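Local structure of putative L-alanine-DL-glutamate epimerase (Burkholderia xenovorans, 3GO2) at residues Val121-Cys126 with Thr344-Leu349; Val315-Phe320 with Arg340-Asp345. The protein probably acts as a magnesium-dependent racemase or epimerase of the mandelate racemase/muconate lactonizing enzyme family, though its substrate is not established. One frame throughout, in Å; residues are numbered along the deposited sequence.

Interaction 1: residues Val121-Cys126 with Thr344-Leu349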
ATOM      1  N   VAL A 121      16.035 -11.725 -34.458  1.00 16.92           N
ATOM      2  CA  VAL A 121      14.810 -12.478 -34.331  1.00 16.06           C
ATOM      3  C   VAL A 121      14.997 -13.762 -33.549  1.00 15.87           C
ATOM      4  O   VAL A 121      16.116 -14.195 -33.253  1.00 15.51           O
ATOM      5  CB  VAL A 121      14.144 -12.790 -35.704  1.00 16.80           C
ATOM      6  CG1 VAL A 121      13.800 -11.503 -36.419  1.00 15.98           C
ATOM      7  CG2 VAL A 121      15.019 -13.698 -36.571  1.00 16.20           C
ATOM      8  N   TYR A 122      13.868 -14.342 -33.175  1.00 14.73           N
ATOM      9  CA  TYR A 122      13.819 -15.745 -32.780  1.00 14.71           C
ATOM     10  C   TYR A 122      12.878 -16.482 -33.720  1.00 14.85           C
ATOM     11  O   TYR A 122      11.889 -15.915 -34.196  1.00 14.15           O
ATOM     12  CB  TYR A 122      13.421 -15.920 -31.308  1.00 14.05           C
ATOM     13  CG  TYR A 122      12.001 -15.565 -30.870  1.00 13.96           C
ATOM     14  CD1 TYR A 122      10.969 -16.501 -30.935  1.00 15.10           C
ATOM     15  CD2 TYR A 122      11.705 -14.304 -30.365  1.00 13.84           C
ATOM     16  CE1 TYR A 122       9.687 -16.197 -30.519  1.00 12.89           C
ATOM     17  CE2 TYR A 122      10.422 -14.000 -29.921  1.00 13.78           C
ATOM     18  CZ  TYR A 122       9.426 -14.944 -29.988  1.00 13.56           C
ATOM     19  OH  TYR A 122       8.149 -14.619 -29.561  1.00 15.19           O
ATOM     20  N   TRP A 123      13.233 -17.722 -34.038  1.00 14.66           N
ATOM     21  CA  TRP A 123      12.431 -18.587 -34.869  1.00 15.12           C
ATOM     22  C   TRP A 123      11.356 -19.199 -33.972  1.00 15.28           C
ATOM     23  O   TRP A 123      11.644 -20.064 -33.120  1.00 14.90           O
ATOM     24  CB  TRP A 123      13.341 -19.658 -35.514  1.00 16.52           C
ATOM     25  CG  TRP A 123      12.674 -20.737 -36.303  1.00 16.25           C
ATOM     26  CD1 TRP A 123      11.342 -21.046 -36.356  1.00 17.46           C
ATOM     27  CD2 TRP A 123      13.335 -21.694 -37.151  1.00 17.59           C
ATOM     28  NE1 TRP A 123      11.139 -22.135 -37.169  1.00 18.01           N
ATOM     29  CE2 TRP A 123      12.347 -22.553 -37.664  1.00 18.81           C
ATOM     30  CE3 TRP A 123      14.670 -21.900 -37.514  1.00 20.34           C
ATOM     31  CZ2 TRP A 123      12.648 -23.613 -38.552  1.00 20.63           C
ATOM     32  CZ3 TRP A 123      14.967 -22.945 -38.391  1.00 20.52           C
ATOM     33  CH2 TRP A 123      13.964 -23.778 -38.895  1.00 20.72           C
ATOM     34  N   SER A 124      10.133 -18.720 -34.167  1.00 14.65           N
ATOM     35  CA  SER A 124       9.007 -19.089 -33.307  1.00 14.95           C
ATOM     36  C   SER A 124       8.297 -20.353 -33.763  1.00 15.85           C
ATOM     37  O   SER A 124       8.514 -20.834 -34.883  1.00 16.36           O
ATOM     38  CB  SER A 124       8.054 -17.903 -33.220  1.00 15.51           C
ATOM     39  OG  SER A 124       7.168 -18.018 -32.116  1.00 14.36           O
ATOM     40  N   HIS A 125       7.442 -20.903 -32.906  1.00 15.65           N
ATOM     41  CA  HIS A 125       6.727 -22.155 -33.226  1.00 16.27           C
ATOM     42  C   HIS A 125       7.666 -23.217 -33.793  1.00 16.26           C
ATOM     43  O   HIS A 125       7.404 -23.845 -34.853  1.00 16.07           O
ATOM     44  CB  HIS A 125       5.575 -21.868 -34.162  1.00 15.95           C
ATOM     45  CG  HIS A 125       4.639 -20.840 -33.600  1.00 16.46           C
ATOM     46  ND1 HIS A 125       4.713 -19.509 -33.943  1.00 16.92           N
ATOM     47  CD2 HIS A 125       3.692 -20.934 -32.634  1.00 19.32           C
ATOM     48  CE1 HIS A 125       3.820 -18.831 -33.240  1.00 18.30           C
ATOM     49  NE2 HIS A 125       3.185 -19.670 -32.444  1.00 18.40           N
ATOM     50  N   CYS A 126       8.737 -23.418 -33.037  1.00 16.84           N
ATOM     51  CA  CYS A 126       9.876 -24.246 -33.429  1.00 16.79           C
ATOM     52  C   CYS A 126      10.162 -25.243 -32.325  1.00 16.96           C
ATOM     53  O   CYS A 126      10.835 -24.900 -31.349  1.00 18.68           O
ATOM     54  CB  CYS A 126      11.092 -23.353 -33.628  1.00 16.73           C
ATOM     55  SG  CYS A 126      12.595 -24.288 -34.123  1.00 19.15           S
ATOM     56  N   THR A 344       9.494 -14.246 -35.224  1.00 13.75           N
ATOM     57  CA  THR A 344       9.056 -14.510 -36.597  1.00 14.00           C
ATOM     58  C   THR A 344       8.932 -16.017 -36.788  1.00 14.06           C
ATOM     59  O   THR A 344       9.625 -16.776 -36.121  1.00 14.15           O
ATOM     60  CB  THR A 344      10.021 -13.879 -37.637  1.00 14.16           C
ATOM     61  OG1 THR A 344       9.367 -13.779 -38.895  1.00 16.54           O
ATOM     62  CG2 THR A 344      11.304 -14.699 -37.782  1.00 13.61           C
ATOM     63  N   ASP A 345       8.058 -16.435 -37.689  1.00 15.04           N
ATOM     64  CA  ASP A 345       7.963 -17.858 -38.063  1.00 15.99           C
ATOM     65  C   ASP A 345       8.845 -18.050 -39.272  1.00 16.80           C
ATOM     66  O   ASP A 345       8.709 -17.354 -40.292  1.00 16.66           O
ATOM     67  CB  ASP A 345       6.516 -18.247 -38.383  1.00 16.29           C
ATOM     68  CG  ASP A 345       5.647 -18.358 -37.139  1.00 17.68           C
ATOM     69  OD1 ASP A 345       6.171 -18.688 -36.050  1.00 19.18           O
ATOM     70  OD2 ASP A 345       4.416 -18.163 -37.252  1.00 19.75           O
ATOM     71  N   ILE A 346       9.767 -18.993 -39.174  1.00 16.33           N
ATOM     72  CA  ILE A 346      10.661 -19.287 -40.285  1.00 16.72           C
ATOM     73  C   ILE A 346      10.056 -20.389 -41.176  1.00 17.46           C
ATOM     74  O   ILE A 346      10.376 -20.466 -42.375  1.00 17.45           O
ATOM     75  CB  ILE A 346      12.083 -19.616 -39.750  1.00 17.09           C
ATOM     76  CG1 ILE A 346      12.750 -18.357 -39.171  1.00 16.41           C
ATOM     77  CG2 ILE A 346      12.962 -20.215 -40.831  1.00 18.07           C
ATOM     78  CD1 ILE A 346      12.836 -17.156 -40.125  1.00 14.46           C
ATOM     79  N   ASP A 347       9.185 -21.218 -40.600  1.00 17.98           N
ATOM     80  CA  ASP A 347       8.383 -22.183 -41.366  1.00 18.75           C
ATOM     81  C   ASP A 347       7.293 -21.421 -42.123  1.00 18.81           C
ATOM     82  O   ASP A 347       6.445 -20.753 -41.507  1.00 19.75           O
ATOM     83  CB  ASP A 347       7.760 -23.242 -40.463  1.00 18.80           C
ATOM     84  CG  ASP A 347       8.797 -24.064 -39.704  1.00 21.11           C
ATOM     85  OD1 ASP A 347       9.512 -24.861 -40.360  1.00 23.80           O
ATOM     86  OD2 ASP A 347       8.887 -23.900 -38.454  1.00 22.65           O
ATOM     87  N   ARG A 348       7.324 -21.522 -43.459  1.00 18.61           N
ATOM     88  CA  ARG A 348       6.370 -20.800 -44.299  1.00 18.90           C
ATOM     89  C   ARG A 348       5.574 -21.754 -45.168  1.00 18.89           C
ATOM     90  O   ARG A 348       6.045 -22.833 -45.555  1.00 19.30           O
ATOM     91  CB  ARG A 348       7.047 -19.771 -45.209  1.00 19.30           C
ATOM     92  CG  ARG A 348       8.034 -18.792 -44.564  1.00 18.47           C
ATOM     93  CD  ARG A 348       7.494 -18.111 -43.322  1.00 16.95           C
ATOM     94  NE  ARG A 348       6.307 -17.310 -43.568  1.00 18.20           N
ATOM     95  CZ  ARG A 348       5.780 -16.477 -42.662  1.00 19.06           C
ATOM     96  NH1 ARG A 348       4.698 -15.776 -42.929  1.00 19.53           N
ATOM     97  NH2 ARG A 348       6.347 -16.342 -41.470  1.00 18.89           N
ATOM     98  N   LEU A 349       4.365 -21.334 -45.480  1.00 18.66           N
ATOM     99  CA  LEU A 349       3.528 -22.030 -46.445  1.00 18.39           C
ATOM    100  C   LEU A 349       4.178 -22.060 -47.829  1.00 18.56           C
ATOM    101  O   LEU A 349       4.873 -21.135 -48.244  1.00 18.03           O
ATOM    102  CB  LEU A 349       2.188 -21.324 -46.586  1.00 18.81           C
ATOM    103  CG  LEU A 349       1.334 -21.178 -45.331  1.00 18.15           C
ATOM    104  CD1 LEU A 349       0.149 -20.259 -45.603  1.00 17.78           C
ATOM    105  CD2 LEU A 349       0.854 -22.513 -44.811  1.00 19.65           C
TER
HETATM  106  O   HOH W   1       8.107 -21.216 -37.637  1.00 19.06           O
HETATM  107  O   HOH W   2       8.332 -25.710 -36.432  1.00 21.09           O
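His125 and Asp345 meet through a short, straight hydrogen bond. His125 ND1 donates to the syn lone pair of Asp345 OD1 at 2.7 Å, and the oxygen lies at the edge of the imidazole, close to its plane. The ring and carboxylate planes stand 66° apart. This bond fixes the rotation of the imidazole, which also stacks on Trp129.

Two backbone bonds flank Trp123 in a parallel bridge to Thr344. Thr344 N donates to Tyr122 O at 3.1 Å, and Ser124 N donates to Thr344 O at 2.8 Å. The hydroxyl of Ser124 bonds to Glu343, and that of Thr344 to Tyr362.

Asp347 OD2 is a hub. Trp123 NE1 reaches it at 3.1 Å, from above the carboxylate plane. One water bonds Asp347 OD2, Asp347 N and Ser124 O. A second links Asp347 OD2 to His125 O. The other oxygen, OD1, forms a salt bridge with Arg130.

The Trp123 indole is held on both faces. Ile346 CB sits 3.5 Å from the centroid of its five-membered ring, a CH-pi contact over the face. Cys126 SG lies over the opposite face, toward the rim. Trp123 CG is anti to the backbone N (chi1 174°), which carries the indole across to Ile346 and Asp347.

His125 binds fumarate and 2-oxoglutarate in crystals of this protein; the His-carboxylate pair thus probably lines the ligand pocket of the enolase-superfamily barrel.

Interaction 2: residues Val315-Phe320 with Arg340-Asp345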
ATOM      1  N   VAL A 315      10.512  -4.436 -25.046  1.00 12.49           N
ATOM      2  CA  VAL A 315       9.306  -4.993 -25.683  1.00 12.55           C
ATOM      3  C   VAL A 315       9.665  -5.878 -26.853  1.00 12.88           C
ATOM      4  O   VAL A 315      10.750  -5.738 -27.443  1.00 13.53           O
ATOM      5  CB  VAL A 315       8.349  -3.873 -26.154  1.00 12.61           C
ATOM      6  CG1 VAL A 315       7.953  -2.990 -24.998  1.00 12.82           C
ATOM      7  CG2 VAL A 315       8.998  -3.022 -27.259  1.00 14.61           C
ATOM      8  N   ALA A 316       8.778  -6.804 -27.184  1.00 12.42           N
ATOM      9  CA  ALA A 316       8.976  -7.673 -28.344  1.00 12.62           C
ATOM     10  C   ALA A 316       7.664  -7.746 -29.114  1.00 13.28           C
ATOM     11  O   ALA A 316       6.625  -7.981 -28.524  1.00 13.34           O
ATOM     12  CB  ALA A 316       9.396  -9.078 -27.916  1.00 12.51           C
ATOM     13  N   PRO A 317       7.713  -7.579 -30.443  1.00 13.37           N
ATOM     14  CA  PRO A 317       6.465  -7.768 -31.198  1.00 14.16           C
ATOM     15  C   PRO A 317       5.967  -9.196 -31.232  1.00 13.86           C
ATOM     16  O   PRO A 317       6.768 -10.150 -31.208  1.00 14.21           O
ATOM     17  CB  PRO A 317       6.838  -7.355 -32.629  1.00 14.36           C
ATOM     18  CG  PRO A 317       8.162  -6.847 -32.576  1.00 16.42           C
ATOM     19  CD  PRO A 317       8.805  -7.073 -31.284  1.00 14.27           C
ATOM     20  N   HIS A 318       4.638  -9.330 -31.261  1.00 13.43           N
ATOM     21  CA  HIS A 318       3.967 -10.592 -31.501  1.00 13.68           C
ATOM     22  C   HIS A 318       3.807 -10.718 -33.019  1.00 13.72           C
ATOM     23  O   HIS A 318       3.151  -9.897 -33.673  1.00 14.47           O
ATOM     24  CB  HIS A 318       2.619 -10.571 -30.810  1.00 13.72           C
ATOM     25  CG  HIS A 318       1.926 -11.883 -30.790  1.00 13.93           C
ATOM     26  ND1 HIS A 318       0.563 -11.983 -30.628  1.00 15.82           N
ATOM     27  CD2 HIS A 318       2.399 -13.156 -30.837  1.00 14.78           C
ATOM     28  CE1 HIS A 318       0.226 -13.256 -30.572  1.00 16.99           C
ATOM     29  NE2 HIS A 318       1.314 -13.990 -30.714  1.00 16.56           N
ATOM     30  N   ASN A 319       4.422 -11.741 -33.594  1.00 14.32           N
ATOM     31  CA  ASN A 319       4.489 -11.832 -35.042  1.00 13.95           C
ATOM     32  C   ASN A 319       4.508 -13.274 -35.480  1.00 14.94           C
ATOM     33  O   ASN A 319       5.555 -13.908 -35.434  1.00 14.30           O
ATOM     34  CB  ASN A 319       5.753 -11.123 -35.528  1.00 14.31           C
ATOM     35  CG  ASN A 319       5.850 -11.081 -37.028  1.00 14.67           C
ATOM     36  OD1 ASN A 319       4.919 -10.653 -37.692  1.00 16.51           O
ATOM     37  ND2 ASN A 319       6.968 -11.548 -37.570  1.00 13.33           N
ATOM     38  N   PHE A 320       3.353 -13.784 -35.896  1.00 15.38           N
ATOM     39  CA  PHE A 320       3.225 -15.196 -36.260  1.00 15.81           C
ATOM     40  C   PHE A 320       2.192 -15.417 -37.377  1.00 15.65           C
ATOM     41  O   PHE A 320       1.513 -16.444 -37.449  1.00 15.72           O
ATOM     42  CB  PHE A 320       2.965 -16.054 -35.009  1.00 16.35           C
ATOM     43  CG  PHE A 320       1.568 -15.989 -34.477  1.00 17.36           C
ATOM     44  CD1 PHE A 320       0.735 -17.118 -34.535  1.00 19.80           C
ATOM     45  CD2 PHE A 320       1.065 -14.823 -33.922  1.00 19.23           C
ATOM     46  CE1 PHE A 320      -0.564 -17.055 -34.030  1.00 21.26           C
ATOM     47  CE2 PHE A 320      -0.234 -14.773 -33.437  1.00 21.30           C
ATOM     48  CZ  PHE A 320      -1.038 -15.869 -33.501  1.00 21.63           C
ATOM     49  N   ARG A 340      13.496  -5.839 -27.154  1.00 12.81           N
ATOM     50  CA  ARG A 340      14.115  -7.060 -26.640  1.00 12.38           C
ATOM     51  C   ARG A 340      14.651  -7.966 -27.745  1.00 12.98           C
ATOM     52  O   ARG A 340      15.816  -8.429 -27.693  1.00 13.84           O
ATOM     53  CB  ARG A 340      13.116  -7.892 -25.788  1.00 12.24           C
ATOM     54  CG  ARG A 340      13.769  -9.151 -25.187  1.00 12.16           C
ATOM     55  CD  ARG A 340      14.836  -8.751 -24.203  1.00 12.81           C
ATOM     56  NE  ARG A 340      15.643  -9.842 -23.684  1.00 14.62           N
ATOM     57  CZ  ARG A 340      16.783 -10.277 -24.224  1.00 13.48           C
ATOM     58  NH1 ARG A 340      17.235  -9.784 -25.374  1.00 12.81           N
ATOM     59  NH2 ARG A 340      17.459 -11.240 -23.628  1.00 16.50           N
ATOM     60  N   ILE A 341      13.771  -8.238 -28.704  1.00 13.38           N
ATOM     61  CA  ILE A 341      13.955  -9.220 -29.788  1.00 13.19           C
ATOM     62  C   ILE A 341      12.666  -9.187 -30.612  1.00 14.29           C
ATOM     63  O   ILE A 341      11.671  -8.636 -30.143  1.00 14.93           O
ATOM     64  CB  ILE A 341      14.194 -10.636 -29.229  1.00 13.43           C
ATOM     65  CG1 ILE A 341      14.706 -11.584 -30.303  1.00 13.64           C
ATOM     66  CG2 ILE A 341      12.930 -11.222 -28.595  1.00 13.09           C
ATOM     67  CD1 ILE A 341      15.371 -12.837 -29.701  1.00 13.88           C
ATOM     68  N   MET A 342      12.671  -9.757 -31.825  1.00 14.45           N
ATOM     69  CA  MET A 342      11.453  -9.851 -32.653  1.00 15.08           C
ATOM     70  C   MET A 342      11.119 -11.305 -33.000  1.00 15.16           C
ATOM     71  O   MET A 342      11.959 -12.071 -33.458  1.00 15.67           O
ATOM     72  CB  MET A 342      11.538  -9.012 -33.949  1.00 15.47           C
ATOM     73  CG  MET A 342      10.311  -9.162 -34.902  1.00 15.29           C
ATOM     74  SD  MET A 342      10.317  -7.852 -36.172  1.00 10.00           S
ATOM     75  CE  MET A 342       9.380  -8.775 -37.450  1.00 15.24           C
ATOM     76  N   GLU A 343       9.877 -11.679 -32.749  1.00 15.24           N
ATOM     77  CA  GLU A 343       9.357 -12.974 -33.154  1.00 13.84           C
ATOM     78  C   GLU A 343       9.204 -13.081 -34.657  1.00 14.34           C
ATOM     79  O   GLU A 343       8.768 -12.156 -35.293  1.00 14.07           O
ATOM     80  CB  GLU A 343       7.955 -13.154 -32.538  1.00 14.27           C
ATOM     81  CG  GLU A 343       7.350 -14.534 -32.800  1.00 13.25           C
ATOM     82  CD  GLU A 343       5.995 -14.723 -32.153  1.00 15.49           C
ATOM     83  OE1 GLU A 343       5.331 -13.706 -31.836  1.00 15.67           O
ATOM     84  OE2 GLU A 343       5.605 -15.898 -31.966  1.00 17.02           O
ATOM     85  N   THR A 344       9.494 -14.246 -35.224  1.00 13.75           N
ATOM     86  CA  THR A 344       9.056 -14.510 -36.597  1.00 14.00           C
ATOM     87  C   THR A 344       8.932 -16.017 -36.788  1.00 14.06           C
ATOM     88  O   THR A 344       9.625 -16.776 -36.121  1.00 14.15           O
ATOM     89  CB  THR A 344      10.021 -13.879 -37.637  1.00 14.16           C
ATOM     90  OG1 THR A 344       9.367 -13.779 -38.895  1.00 16.54           O
ATOM     91  CG2 THR A 344      11.304 -14.699 -37.782  1.00 13.61           C
ATOM     92  N   ASP A 345       8.058 -16.435 -37.689  1.00 15.04           N
ATOM     93  CA  ASP A 345       7.963 -17.858 -38.063  1.00 15.99           C
ATOM     94  C   ASP A 345       8.845 -18.050 -39.272  1.00 16.80           C
ATOM     95  O   ASP A 345       8.709 -17.354 -40.292  1.00 16.66           O
ATOM     96  CB  ASP A 345       6.516 -18.247 -38.383  1.00 16.29           C
ATOM     97  CG  ASP A 345       5.647 -18.358 -37.139  1.00 17.68           C
ATOM     98  OD1 ASP A 345       6.171 -18.688 -36.050  1.00 19.18           O
ATOM     99  OD2 ASP A 345       4.416 -18.163 -37.252  1.00 19.75           O
TER
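Asn319 donates two hydrogen bonds to Glu343. Asn319 N donates to Glu343 OE1 at 2.8 Å in a nearly straight bond, which arrives from above the carboxylate plane. The side-chain amide adds the second: Asn319 ND2 donates a hydrogen bond to Glu343 O at 3.0 Å, with the oxygen close to the amide plane. ND2 also bonds to Thr326, and OD1 accepts from Asn329, so the amide is fixed at both ends.

Glu343 runs out fully extended (chi1 -175°), and this brings its carboxylate alongside the 318-320 backbone. Glu343 OE1 also lies 3.1 Å from His318 CD2, at the edge of the imidazole. Ring and carboxylate are nearly coplanar, 19° apart. The far side of the imidazole is tied down through ND1 to Asp292. The strongest partner of Glu343 OE2 is Ser124; its ion pair with Lys163 is long and weak.

At the other end of the contact, Arg340 N donates to Val315 O at 2.8 Å. The Arg340 side chain turns away to a salt bridge with Glu227 of the second subunit.

The two segments run parallel, 1° apart. Strands 314-317 and 342-344, with helix 323-335 between them in the chain, form a beta-alpha-beta unit of the modified TIM barrel, (beta/alpha)7-beta, of this family. His318 is beside Glu269, a magnesium ligand, and the nearest atoms of the His318 side chain and a bound magnesium ion are about 4 Å apart.

Packing completes the interface. Pro317 CG meets Met342 CG at 3.9 Å, the side chains crossing at about a right angle. Ala316 CB lies 3.2 Å from Ile341 O, which is buried without a hydrogen-bond partner. Beyond Asn319, the CA of Phe320 lies 3.3 Å from Asp345 OD2. The Phe320 ring turns away and meets Phe41 edge-to-face.

Overall arrangement
The centres of interactions 1 and 2 are about 10 Å apart. Both end on the same part of the chain and share Thr344 and Asp345. Segment 121-126 comes first in the sequence, then 315-320, helix 323-335 and finally 340-349. Strand 342-344 pairs in parallel with strand 118-123; Tyr122 N and Met342 O, 3.0 Å apart, probably form a hydrogen bond there. Segment 315-320 begins on strand 314-317, at the edge of the seven-stranded sheet, and runs on into a loop. Strand 342-344 thus bridges the two sheets and helps close the barrel. This places His125, which binds ligands, and His318, near magnesium, on what is probably the same active-site side.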